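Long-range contacts in nicking enzyme (Staphylococcus aureus, PDB 4HT4), which probably nicks one strand of plasmid DNA as the relaxase that starts conjugative transfer of vancomycin and multidrug resistance, here seen as its N-terminal relaxase domain: residues Q45-P54 with G114-I124; L67-E75 with C135-F146. The protein carries 1 engineered substitution. One frame throughout, in Å; residues are numbered along the deposited sequence.

Contact 1: Q45-P54 with G114-I124; sequences QCDYSEILLP and GMIVDLNIHKI. With NI (nickel (II) ion), chain C.
Gly114, which follows a cis peptide bond, lies against the ring of Pro54 where the two segments begin to run together. Its O is 3.7 Å from Pro54 CG. Two residues on, Ile116 packs CG2 alongside Leu53 CD2, the two side chains pointing the same way. From Val117 on, strand 117-122 runs antiparallel to strand 48-52, the edge strand of the five-stranded sheet of the relaxase domain. Val117 and Leu52 exchange both backbone bonds, with Val117 N 3.0 Å from Leu52 O. Asp118 faces Ile51 in a non-hydrogen-bonded pair; its carboxylate is held by Arg64 and Trp68 of helix 64-74. Leu119 and Glu50 form the next hydrogen-bonded pair, and Leu119 CB meets Leu52 CD1 at 3.8 Å on the face that also holds Tyr48. There the Tyr48 hydroxyl bonds to Glu50 OE1 from above the carboxylate plane. Ile121 N bonds to Tyr48 O at 2.9 Å, and Ile121 O accepts Asp47 N. His122 binds nickel through ND1 at 2.0 Å. Its NE2 bonds to Asn25 O, which fixes the ring's rotation. The Gln45 side chain bends at chi2 (92°); its amide lies oblique to the ring, the planes 62° apart, and OE1 accepts Lys123 N at 3.1 Å. Ile124 N makes a weak bond to Asp47 OD2. His130, His132 and two waters complete the metal site. A histidine triad of this kind is characteristic of relaxases, and the two water-held positions might be taken by substrate oxygens, consistent with a role in DNA nicking.

Contact 2: L67-E75 with C135-F146; sequences LWNKVHDVE and CTLRGLDKNNEF. With nucleotides of chain B.
The last turns of helix 64-74 lie beside the end of strand 130-136 and the loop after it, with Val71 and Thr136 CA atoms 7.7 Å apart and Val74 and Phe146 CA atoms 7.2 Å apart. This is helix-on-sheet packing in the relaxase domain, continued onto a loop that carries a type I beta turn from Asp141 to Asn144. Phe146 turns its ring toward the helix and packs against Lys70, Val71 and Val74. Lys70 CG sits at the edge of its ring, 3.7 Å from CE2, while Val71 CG2 and Val74 CG2 approach obliquely. Leu140 CD1 covers one face of the same ring. Farther out, Lys70 NZ and Glu145 OE2 form a long salt bridge. Asp141 OD1 accepts the backbone N of Glu145, just past the turn, at 2.6 Å.

Near the C-terminal end of the helix, Arg138 runs extended from CG to NE and reaches the DNA. Val74 CG1 lies over one face of its guanidinium, 3.5 Å from CZ. Glu75, just past the helix, bends at chi2 (66°) and takes Arg138 NE on OE1 at 3.1 Å, nearly straight at 174°. Lys149 shares this carboxylate oxygen. The salt bridge and the valine hold the guanidinium in position for the backbone of the bound strand. Its NH1 and NH2 both bond to the phosphate oxygen OP1 of DC16 of chain B, at 2.9 and 3.2 Å.

The centres of contacts 1 and 2 lie about 17 Å apart, and both reach the five-stranded antiparallel sheet. Along the chain their segments alternate: strand 48-52, helix 64-74, strand 117-122, strand 130-136. The two later strands are neighbours in the sheet, while helix 64-74 follows edge strand 48-52. The contacts also touch directly. The Asp118 carboxylate ties strand 117-122 of contact 1 to the helix of contact 2. Thr136 OG1 probably bonds to Ile116 N. Contact 1 carries a nickel ligand and contact 2 a phosphate-binding arginine, and the shared sheet thus joins the metal site to part of the DNA-binding surface.

Contact 1: Q45-P54 with G114-I124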
# COMPACT_ATOMS: atom_id res chain seq x y z
N GLN A 45 -8.98 -9.03 -11.53
CA GLN A 45 -8.04 -8.39 -12.44
C GLN A 45 -6.89 -7.69 -11.71
O GLN A 45 -7.09 -7.08 -10.67
CB GLN A 45 -8.76 -7.43 -13.38
CG GLN A 45 -9.38 -6.21 -12.70
CD GLN A 45 -8.44 -5.02 -12.65
OE1 GLN A 45 -7.42 -5.00 -13.34
NE2 GLN A 45 -8.79 -4.02 -11.85
N CYS A 46 -5.69 -7.80 -12.28
CA CYS A 46 -4.51 -7.16 -11.73
C CYS A 46 -3.41 -7.14 -12.79
O CYS A 46 -3.01 -8.18 -13.30
CB CYS A 46 -4.01 -7.91 -10.49
SG CYS A 46 -2.57 -7.15 -9.69
N ASP A 47 -2.93 -5.94 -13.12
CA ASP A 47 -1.97 -5.79 -14.20
C ASP A 47 -0.52 -5.70 -13.72
O ASP A 47 0.41 -5.94 -14.49
CB ASP A 47 -2.33 -4.57 -15.06
CG ASP A 47 -3.75 -4.63 -15.59
OD1 ASP A 47 -3.99 -5.35 -16.58
OD2 ASP A 47 -4.63 -3.95 -15.01
N TYR A 48 -0.34 -5.36 -12.45
CA TYR A 48 1.00 -5.31 -11.87
C TYR A 48 0.98 -5.51 -10.36
O TYR A 48 0.15 -4.93 -9.66
CB TYR A 48 1.69 -3.98 -12.21
CG TYR A 48 3.15 -3.93 -11.82
CD1 TYR A 48 4.13 -4.44 -12.65
CD2 TYR A 48 3.54 -3.38 -10.61
CE1 TYR A 48 5.47 -4.39 -12.30
CE2 TYR A 48 4.88 -3.33 -10.24
CZ TYR A 48 5.83 -3.84 -11.09
OH TYR A 48 7.16 -3.79 -10.74
N SER A 49 1.88 -6.35 -9.87
CA SER A 49 1.98 -6.62 -8.44
C SER A 49 3.44 -6.67 -8.00
O SER A 49 4.28 -7.25 -8.68
CB SER A 49 1.28 -7.93 -8.08
OG SER A 49 -0.12 -7.83 -8.26
N GLU A 50 3.72 -6.06 -6.85
CA GLU A 50 5.06 -6.06 -6.30
C GLU A 50 5.04 -5.74 -4.81
O GLU A 50 4.21 -4.95 -4.34
CB GLU A 50 5.94 -5.04 -7.03
CG GLU A 50 7.40 -5.06 -6.61
CD GLU A 50 8.20 -3.92 -7.21
OE1 GLU A 50 7.60 -3.10 -7.94
OE2 GLU A 50 9.42 -3.85 -6.96
N ILE A 51 5.95 -6.36 -4.06
CA ILE A 51 6.12 -6.04 -2.65
C ILE A 51 7.46 -5.34 -2.43
O ILE A 51 8.52 -5.88 -2.74
CB ILE A 51 6.07 -7.29 -1.77
CG1 ILE A 51 4.69 -7.94 -1.85
CG2 ILE A 51 6.39 -6.93 -0.32
CD1 ILE A 51 4.52 -9.11 -0.92
N LEU A 52 7.40 -4.13 -1.89
CA LEU A 52 8.60 -3.32 -1.69
C LEU A 52 8.99 -3.28 -0.21
O LEU A 52 8.15 -3.02 0.65
CB LEU A 52 8.38 -1.91 -2.23
CG LEU A 52 7.69 -1.87 -3.59
CD1 LEU A 52 6.24 -1.44 -3.45
CD2 LEU A 52 8.43 -0.95 -4.55
N LEU A 53 10.26 -3.54 0.06
CA LEU A 53 10.75 -3.65 1.43
C LEU A 53 11.65 -2.48 1.82
O LEU A 53 12.27 -1.86 0.96
CB LEU A 53 11.53 -4.96 1.60
CG LEU A 53 10.84 -6.25 1.18
CD1 LEU A 53 11.70 -7.43 1.55
CD2 LEU A 53 9.47 -6.35 1.82
N PRO A 54 11.73 -2.19 3.12
CA PRO A 54 12.68 -1.20 3.63
C PRO A 54 14.11 -1.74 3.60
O PRO A 54 14.33 -2.86 3.13
CB PRO A 54 12.22 -0.97 5.07
CG PRO A 54 11.50 -2.22 5.44
CD PRO A 54 10.83 -2.68 4.18
N GLY A 114 10.03 3.23 7.52
CA GLY A 114 10.10 2.35 6.36
C GLY A 114 9.14 1.19 6.49
O GLY A 114 9.40 0.22 7.21
N MSE A 115 8.02 1.28 5.78
CA MSE A 115 6.97 0.27 5.84
C MSE A 115 7.18 -0.78 4.77
O MSE A 115 8.05 -0.65 3.91
CB MSE A 115 5.61 0.94 5.65
CG MSE A 115 5.63 2.44 5.89
SE MSE A 115 4.06 3.37 5.21
CE MSE A 115 2.76 2.75 6.51
N ILE A 116 6.39 -1.85 4.84
CA ILE A 116 6.36 -2.83 3.77
C ILE A 116 5.13 -2.56 2.91
O ILE A 116 4.01 -2.51 3.42
CB ILE A 116 6.29 -4.27 4.31
CG1 ILE A 116 7.53 -4.57 5.16
CG2 ILE A 116 6.17 -5.26 3.16
CD1 ILE A 116 7.58 -5.99 5.67
N VAL A 117 5.34 -2.38 1.61
CA VAL A 117 4.26 -1.97 0.72
C VAL A 117 3.89 -3.05 -0.28
O VAL A 117 4.72 -3.50 -1.07
CB VAL A 117 4.63 -0.69 -0.05
CG1 VAL A 117 3.46 -0.23 -0.90
CG2 VAL A 117 5.05 0.40 0.92
N ASP A 118 2.63 -3.47 -0.25
CA ASP A 118 2.11 -4.42 -1.22
C ASP A 118 1.44 -3.64 -2.35
O ASP A 118 0.26 -3.30 -2.26
CB ASP A 118 1.10 -5.36 -0.56
CG ASP A 118 0.86 -6.62 -1.38
OD1 ASP A 118 1.08 -6.59 -2.61
OD2 ASP A 118 0.43 -7.63 -0.79
N LEU A 119 2.20 -3.37 -3.41
CA LEU A 119 1.71 -2.56 -4.52
C LEU A 119 0.96 -3.39 -5.55
O LEU A 119 1.47 -4.39 -6.06
CB LEU A 119 2.87 -1.82 -5.19
CG LEU A 119 2.51 -1.01 -6.43
CD1 LEU A 119 1.58 0.15 -6.07
CD2 LEU A 119 3.76 -0.50 -7.12
N ASN A 120 -0.26 -2.96 -5.86
CA ASN A 120 -1.07 -3.60 -6.89
C ASN A 120 -1.77 -2.56 -7.76
O ASN A 120 -2.50 -1.71 -7.26
CB ASN A 120 -2.10 -4.55 -6.27
CG ASN A 120 -1.47 -5.56 -5.35
OD1 ASN A 120 -1.53 -5.43 -4.13
ND2 ASN A 120 -0.85 -6.59 -5.93
N ILE A 121 -1.54 -2.64 -9.07
CA ILE A 121 -2.12 -1.68 -10.00
C ILE A 121 -3.33 -2.26 -10.73
O ILE A 121 -3.24 -3.32 -11.35
CB ILE A 121 -1.08 -1.20 -11.03
CG1 ILE A 121 0.13 -0.61 -10.32
CG2 ILE A 121 -1.70 -0.19 -11.97
CD1 ILE A 121 1.20 -0.11 -11.25
N HIS A 122 -4.45 -1.54 -10.66
CA HIS A 122 -5.68 -1.99 -11.29
C HIS A 122 -5.95 -1.29 -12.61
O HIS A 122 -5.46 -0.19 -12.85
CB HIS A 122 -6.87 -1.73 -10.37
CG HIS A 122 -6.99 -2.70 -9.24
ND1 HIS A 122 -7.98 -2.61 -8.28
CD2 HIS A 122 -6.25 -3.78 -8.91
CE1 HIS A 122 -7.84 -3.60 -7.42
NE2 HIS A 122 -6.80 -4.32 -7.78
N LYS A 123 -6.74 -1.96 -13.45
CA LYS A 123 -7.27 -1.45 -14.72
C LYS A 123 -6.47 -0.37 -15.45
O LYS A 123 -6.94 0.76 -15.60
CB LYS A 123 -8.73 -1.01 -14.55
CG LYS A 123 -9.00 -0.11 -13.35
CD LYS A 123 -10.44 0.36 -13.32
CE LYS A 123 -11.41 -0.80 -13.19
NZ LYS A 123 -12.82 -0.33 -13.14
N ILE A 124 -5.28 -0.72 -15.91
CA ILE A 124 -4.56 0.14 -16.83
C ILE A 124 -5.26 0.02 -18.18
O ILE A 124 -6.08 -0.88 -18.36
CB ILE A 124 -3.07 -0.25 -16.96
CG1 ILE A 124 -2.52 -0.71 -15.61
CG2 ILE A 124 -2.25 0.91 -17.49
CD1 ILE A 124 -1.04 -0.99 -15.63
NI NI C . -9.23 -1.28 -7.43
O HOH W 1 -10.75 -0.07 -7.11
O HOH W 2 -9.82 -2.93 -6.53

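Contact 2: L67-E75 with C135-F146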
# COMPACT_ATOMS: atom_id res chain seq x y z
N LEU A 67 3.99 -12.77 4.41
CA LEU A 67 3.90 -11.42 4.95
C LEU A 67 2.65 -11.18 5.79
O LEU A 67 2.74 -10.85 6.96
CB LEU A 67 3.99 -10.39 3.82
CG LEU A 67 3.74 -8.93 4.21
CD1 LEU A 67 4.77 -8.46 5.21
CD2 LEU A 67 3.73 -8.05 2.97
N TRP A 68 1.48 -11.37 5.18
CA TRP A 68 0.23 -11.02 5.83
C TRP A 68 -0.22 -12.03 6.89
O TRP A 68 -1.09 -11.73 7.71
CB TRP A 68 -0.87 -10.77 4.80
CG TRP A 68 -0.49 -9.68 3.85
CD1 TRP A 68 -0.20 -9.82 2.52
CD2 TRP A 68 -0.33 -8.29 4.15
NE1 TRP A 68 0.11 -8.60 1.98
CE2 TRP A 68 0.04 -7.64 2.96
CE3 TRP A 68 -0.47 -7.53 5.32
CZ2 TRP A 68 0.28 -6.27 2.90
CZ3 TRP A 68 -0.24 -6.17 5.25
CH2 TRP A 68 0.13 -5.56 4.05
N ASN A 69 0.37 -13.22 6.87
CA ASN A 69 0.17 -14.17 7.96
C ASN A 69 1.05 -13.79 9.14
O ASN A 69 0.66 -13.93 10.29
CB ASN A 69 0.48 -15.60 7.51
CG ASN A 69 -0.63 -16.19 6.66
OD1 ASN A 69 -1.62 -16.69 7.19
ND2 ASN A 69 -0.45 -16.15 5.35
N LYS A 70 2.24 -13.29 8.83
CA LYS A 70 3.16 -12.80 9.85
C LYS A 70 2.56 -11.55 10.50
O LYS A 70 2.74 -11.31 11.69
CB LYS A 70 4.52 -12.47 9.24
CG LYS A 70 5.58 -12.09 10.25
CD LYS A 70 6.02 -13.29 11.08
CE LYS A 70 7.16 -12.93 12.01
NZ LYS A 70 7.63 -14.10 12.80
N VAL A 71 1.85 -10.76 9.70
CA VAL A 71 1.17 -9.57 10.20
C VAL A 71 -0.02 -9.96 11.07
O VAL A 71 -0.18 -9.44 12.17
CB VAL A 71 0.70 -8.67 9.04
CG1 VAL A 71 -0.21 -7.56 9.57
CG2 VAL A 71 1.89 -8.08 8.31
N HIS A 72 -0.85 -10.87 10.57
CA HIS A 72 -1.99 -11.37 11.33
C HIS A 72 -1.56 -11.96 12.67
O HIS A 72 -2.30 -11.91 13.65
CB HIS A 72 -2.76 -12.42 10.53
CG HIS A 72 -3.81 -11.84 9.63
ND1 HIS A 72 -4.41 -12.56 8.62
CD2 HIS A 72 -4.38 -10.61 9.60
CE1 HIS A 72 -5.29 -11.81 8.01
NE2 HIS A 72 -5.29 -10.61 8.58
N ASP A 73 -0.36 -12.53 12.69
CA ASP A 73 0.21 -13.10 13.90
C ASP A 73 0.40 -12.04 14.99
O ASP A 73 0.08 -12.26 16.15
CB ASP A 73 1.55 -13.76 13.60
CG ASP A 73 2.21 -14.33 14.83
OD1 ASP A 73 1.49 -14.82 15.72
OD2 ASP A 73 3.46 -14.30 14.90
N VAL A 74 0.92 -10.88 14.59
CA VAL A 74 1.15 -9.79 15.52
C VAL A 74 -0.17 -9.09 15.86
O VAL A 74 -0.34 -8.58 16.96
CB VAL A 74 2.15 -8.77 14.94
CG1 VAL A 74 2.57 -7.78 16.01
CG2 VAL A 74 3.36 -9.48 14.38
N GLU A 75 -1.09 -9.09 14.90
CA GLU A 75 -2.41 -8.51 15.11
C GLU A 75 -3.39 -9.52 15.70
O GLU A 75 -4.49 -9.70 15.19
CB GLU A 75 -2.96 -7.97 13.79
CG GLU A 75 -2.78 -6.48 13.60
CD GLU A 75 -1.32 -6.07 13.48
OE1 GLU A 75 -1.01 -4.90 13.74
OE2 GLU A 75 -0.49 -6.92 13.10
N CYS A 135 -0.07 -1.27 3.26
CA CYS A 135 1.11 -0.96 4.05
C CYS A 135 0.99 -1.48 5.47
O CYS A 135 -0.09 -1.46 6.06
CB CYS A 135 1.34 0.55 4.07
SG CYS A 135 1.40 1.32 2.44
N THR A 136 2.10 -1.96 6.02
CA THR A 136 2.13 -2.45 7.39
C THR A 136 1.99 -1.30 8.38
O THR A 136 2.34 -0.16 8.08
CB THR A 136 3.43 -3.22 7.69
OG1 THR A 136 4.56 -2.37 7.45
CG2 THR A 136 3.53 -4.45 6.81
N LEU A 137 1.47 -1.60 9.57
CA LEU A 137 1.26 -0.59 10.59
C LEU A 137 2.39 -0.62 11.63
O LEU A 137 2.40 0.17 12.57
CB LEU A 137 -0.09 -0.79 11.28
CG LEU A 137 -1.34 -0.72 10.41
CD1 LEU A 137 -2.57 -1.01 11.25
CD2 LEU A 137 -1.45 0.64 9.76
N ARG A 138 3.33 -1.53 11.44
CA ARG A 138 4.46 -1.66 12.35
C ARG A 138 5.77 -1.71 11.57
O ARG A 138 5.79 -2.02 10.38
CB ARG A 138 4.32 -2.92 13.21
CG ARG A 138 3.04 -2.99 14.04
CD ARG A 138 2.83 -4.38 14.61
NE ARG A 138 1.57 -4.51 15.32
CZ ARG A 138 1.45 -4.54 16.64
NH1 ARG A 138 2.53 -4.46 17.41
NH2 ARG A 138 0.25 -4.66 17.21
N GLY A 139 6.87 -1.40 12.25
CA GLY A 139 8.19 -1.47 11.65
C GLY A 139 8.92 -2.74 12.04
O GLY A 139 8.43 -3.51 12.87
N LEU A 140 10.08 -2.95 11.45
CA LEU A 140 10.88 -4.14 11.75
C LEU A 140 12.06 -3.80 12.65
O LEU A 140 12.62 -2.70 12.58
CB LEU A 140 11.39 -4.78 10.45
CG LEU A 140 10.58 -5.95 9.88
CD1 LEU A 140 9.12 -5.57 9.71
CD2 LEU A 140 11.17 -6.39 8.55
N ASP A 141 12.43 -4.74 13.51
CA ASP A 141 13.55 -4.54 14.42
C ASP A 141 14.81 -5.27 13.96
O ASP A 141 14.90 -5.70 12.81
CB ASP A 141 13.19 -4.95 15.85
CG ASP A 141 12.63 -6.37 15.93
OD1 ASP A 141 12.88 -7.17 15.01
OD2 ASP A 141 11.95 -6.67 16.93
N LYS A 142 15.78 -5.40 14.86
CA LYS A 142 17.05 -6.04 14.55
C LYS A 142 16.89 -7.53 14.29
O LYS A 142 17.74 -8.16 13.66
CB LYS A 142 18.05 -5.80 15.68
N ASN A 143 15.79 -8.10 14.79
CA ASN A 143 15.54 -9.53 14.66
C ASN A 143 14.49 -9.84 13.60
O ASN A 143 13.96 -10.95 13.55
CB ASN A 143 15.10 -10.11 16.00
CG ASN A 143 16.03 -9.73 17.13
OD1 ASN A 143 17.24 -9.60 16.94
ND2 ASN A 143 15.47 -9.54 18.32
N ASN A 144 14.21 -8.86 12.75
CA ASN A 144 13.16 -8.98 11.73
C ASN A 144 11.81 -9.35 12.32
O ASN A 144 11.09 -10.20 11.79
CB ASN A 144 13.57 -9.97 10.64
CG ASN A 144 14.66 -9.42 9.74
OD1 ASN A 144 14.38 -8.71 8.77
ND2 ASN A 144 15.91 -9.76 10.04
N GLU A 145 11.47 -8.71 13.44
CA GLU A 145 10.18 -8.90 14.08
C GLU A 145 9.46 -7.55 14.15
O GLU A 145 10.11 -6.50 14.17
CB GLU A 145 10.36 -9.47 15.49
CG GLU A 145 11.06 -10.82 15.53
CD GLU A 145 10.13 -11.98 15.23
OE1 GLU A 145 8.93 -11.89 15.58
OE2 GLU A 145 10.59 -12.98 14.65
N PHE A 146 8.14 -7.58 14.18
CA PHE A 146 7.36 -6.34 14.19
C PHE A 146 7.41 -5.63 15.54
O PHE A 146 7.08 -6.21 16.57
CB PHE A 146 5.91 -6.60 13.78
CG PHE A 146 5.74 -6.85 12.31
CD1 PHE A 146 5.60 -5.80 11.42
CD2 PHE A 146 5.72 -8.14 11.81
CE1 PHE A 146 5.44 -6.02 10.07
CE2 PHE A 146 5.56 -8.38 10.46
CZ PHE A 146 5.42 -7.31 9.59
P DC B 16 0.80 -3.12 20.66
OP1 DC B 16 1.41 -4.36 20.13
OP2 DC B 16 1.51 -1.82 20.51
O5' DC B 16 -0.65 -2.96 20.00
C5' DC B 16 -1.38 -1.76 20.20
C4' DC B 16 -2.87 -2.02 20.22
O4' DC B 16 -3.37 -1.71 21.54
C3' DC B 16 -3.67 -1.18 19.22
O3' DC B 16 -4.39 -2.02 18.32
C2' DC B 16 -4.61 -0.32 20.05
C1' DC B 16 -4.50 -0.86 21.48
N1 DC B 16 -4.34 0.22 22.48
C2 DC B 16 -5.47 0.78 23.10
O2 DC B 16 -6.59 0.35 22.80
N3 DC B 16 -5.30 1.76 24.01
C4 DC B 16 -4.08 2.20 24.31
N4 DC B 16 -3.97 3.17 25.22
C5 DC B 16 -2.92 1.65 23.70
C6 DC B 16 -3.09 0.68 22.80